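Local atomic coordinates of Co-type Nitrile Hydratase beta subunit (Pseudomonas putida, PDB entry 3QYH), a protein that forms, as the beta subunit, part of a cobalt-type nitrile hydratase, an enzyme that hydrates nitriles to the corresponding amides. Residues N45-F51 / L79-V85. Sequence-based numbering, arbitrary orientation.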
# COMPACT_ATOMS: atom_id res chain seq x y z
N ASN B 45 5.95 14.12 14.09
CA ASN B 45 5.77 15.39 13.39
C ASN B 45 4.45 15.47 12.62
O ASN B 45 3.93 16.56 12.37
CB ASN B 45 6.92 15.65 12.42
CG ASN B 45 8.27 15.80 13.12
OD1 ASN B 45 9.27 15.33 12.59
ND2 ASN B 45 8.31 16.50 14.27
N PHE B 46 3.93 14.32 12.20
CA PHE B 46 2.62 14.24 11.56
C PHE B 46 2.23 12.78 11.63
O PHE B 46 3.08 11.95 11.96
CB PHE B 46 2.67 14.74 10.11
CG PHE B 46 3.79 14.14 9.28
CD1 PHE B 46 3.70 12.86 8.79
CD2 PHE B 46 4.94 14.87 9.01
CE1 PHE B 46 4.75 12.30 8.03
CE2 PHE B 46 5.98 14.34 8.27
CZ PHE B 46 5.89 13.05 7.76
N ASN B 47 0.96 12.46 11.39
CA ASN B 47 0.56 11.06 11.32
C ASN B 47 0.39 10.62 9.87
O ASN B 47 0.51 11.43 8.96
CB ASN B 47 -0.69 10.77 12.18
CG ASN B 47 -1.95 11.46 11.66
OD1 ASN B 47 -2.18 11.52 10.46
ND2 ASN B 47 -2.78 11.96 12.58
N LEU B 48 0.14 9.33 9.65
CA LEU B 48 0.16 8.79 8.31
C LEU B 48 -1.04 9.29 7.50
O LEU B 48 -0.96 9.45 6.29
CB LEU B 48 0.17 7.26 8.36
CG LEU B 48 0.47 6.54 7.05
CD1 LEU B 48 1.83 6.97 6.51
CD2 LEU B 48 0.42 5.02 7.28
N ASP B 49 -2.16 9.53 8.17
CA ASP B 49 -3.34 10.04 7.48
C ASP B 49 -3.08 11.44 6.95
O ASP B 49 -3.46 11.77 5.82
CB ASP B 49 -4.58 10.00 8.38
CG ASP B 49 -4.83 8.60 8.97
OD1 ASP B 49 -4.68 8.45 10.20
OD2 ASP B 49 -5.13 7.66 8.21
N GLU B 50 -2.42 12.27 7.76
CA GLU B 50 -2.06 13.61 7.32
C GLU B 50 -1.10 13.50 6.14
O GLU B 50 -1.14 14.31 5.21
CB GLU B 50 -1.39 14.38 8.45
CG GLU B 50 -2.32 14.67 9.61
CD GLU B 50 -1.61 15.33 10.79
OE1 GLU B 50 -0.57 14.82 11.22
OE2 GLU B 50 -2.11 16.36 11.30
N PHE B 51 -0.20 12.53 6.23
CA PHE B 51 0.81 12.33 5.19
C PHE B 51 0.10 12.02 3.88
O PHE B 51 0.36 12.67 2.84
CB PHE B 51 1.78 11.20 5.59
CG PHE B 51 2.75 10.80 4.52
CD1 PHE B 51 2.45 9.75 3.65
CD2 PHE B 51 3.96 11.45 4.38
CE1 PHE B 51 3.35 9.37 2.65
CE2 PHE B 51 4.85 11.09 3.37
CZ PHE B 51 4.56 10.05 2.52
N LEU B 79 4.09 19.75 4.38
CA LEU B 79 3.37 19.38 5.61
C LEU B 79 4.18 19.80 6.86
O LEU B 79 3.61 20.20 7.89
CB LEU B 79 3.06 17.88 5.61
CG LEU B 79 2.24 17.34 6.77
CD1 LEU B 79 0.92 18.09 6.84
CD2 LEU B 79 1.97 15.83 6.56
N LEU B 80 5.50 19.74 6.78
CA LEU B 80 6.29 20.14 7.95
C LEU B 80 6.14 21.63 8.21
O LEU B 80 6.26 22.10 9.34
CB LEU B 80 7.77 19.78 7.79
CG LEU B 80 8.11 18.28 7.98
CD1 LEU B 80 9.59 18.03 7.77
CD2 LEU B 80 7.69 17.81 9.36
N VAL B 81 5.89 22.39 7.15
CA VAL B 81 5.66 23.81 7.32
C VAL B 81 4.26 24.04 7.89
O VAL B 81 4.09 24.82 8.83
CB VAL B 81 5.90 24.59 6.03
CG1 VAL B 81 5.47 26.04 6.20
CG2 VAL B 81 7.37 24.52 5.65
N GLU B 82 3.28 23.33 7.35
CA GLU B 82 1.90 23.44 7.86
C GLU B 82 1.81 23.07 9.33
O GLU B 82 1.00 23.64 10.07
CB GLU B 82 0.94 22.56 7.04
CG GLU B 82 0.77 23.02 5.60
CD GLU B 82 0.08 21.96 4.72
OE1 GLU B 82 -0.21 20.85 5.22
OE2 GLU B 82 -0.16 22.25 3.53
N LYS B 83 2.62 22.11 9.76
CA LYS B 83 2.55 21.63 11.14
C LYS B 83 3.37 22.53 12.07
O LYS B 83 3.39 22.33 13.26
CB LYS B 83 3.05 20.19 11.26
CG LYS B 83 2.26 19.15 10.48
CD LYS B 83 0.84 18.98 10.99
CE LYS B 83 0.78 18.11 12.22
NZ LYS B 83 -0.60 18.04 12.75
N GLY B 84 4.08 23.50 11.51
CA GLY B 84 4.88 24.40 12.32
C GLY B 84 6.22 23.84 12.75
O GLY B 84 6.90 24.40 13.60
N VAL B 85 6.62 22.72 12.15
CA VAL B 85 7.90 22.10 12.49
C VAL B 85 9.06 22.83 11.81
O VAL B 85 10.14 22.97 12.38
CB VAL B 85 7.90 20.61 12.11
CG1 VAL B 85 9.27 19.99 12.38
CG2 VAL B 85 6.80 19.89 12.89
O HOH W 1 -0.38 15.13 13.82
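One face of the Phe-46 ring carries a methyl of Leu-79. CD2 of Leu-79 sits 4.1 Å from the ring centroid, a CH-pi contact. Leu-80 CD2 comes in at the edge of the ring, 4.0 Å from Phe-46 CE2. The same Leu-80 methyl also touches Asn-45 CB. Leu-37, Leu-40 and Leu-41 of helix 28-43 add to the apolar surroundings of the ring. The carboxylate of Glu-50 is a second flat group in the contact. Lys-83 NZ meets Glu-50 OE2 at 2.7 Å, on the syn side and 19° out of the carboxylate plane, in a salt bridge. Bends at chi2 and chi3 (-66° and -80°) bring the lysine chain past Asn-45 O to this oxygen. Glu-50 OE1 accepts from Asn-47 N (2.8 Å) through its anti lone pair. A water donates to Glu-50 OE1 and accepts from Lys-83 NZ. With an alanine here in place of Glu-50, Lys-83 is likely to lose its salt-bridge partner and Asn-47 N its acceptor. Glu-50 N returns a bond to Asn-47 OD1 (2.8 Å). This reciprocal pair is a capping box starting helix 48-56, here tied by Lys-83 to the Schellman motif at Gly-84, in the turn that follows helix 68-82.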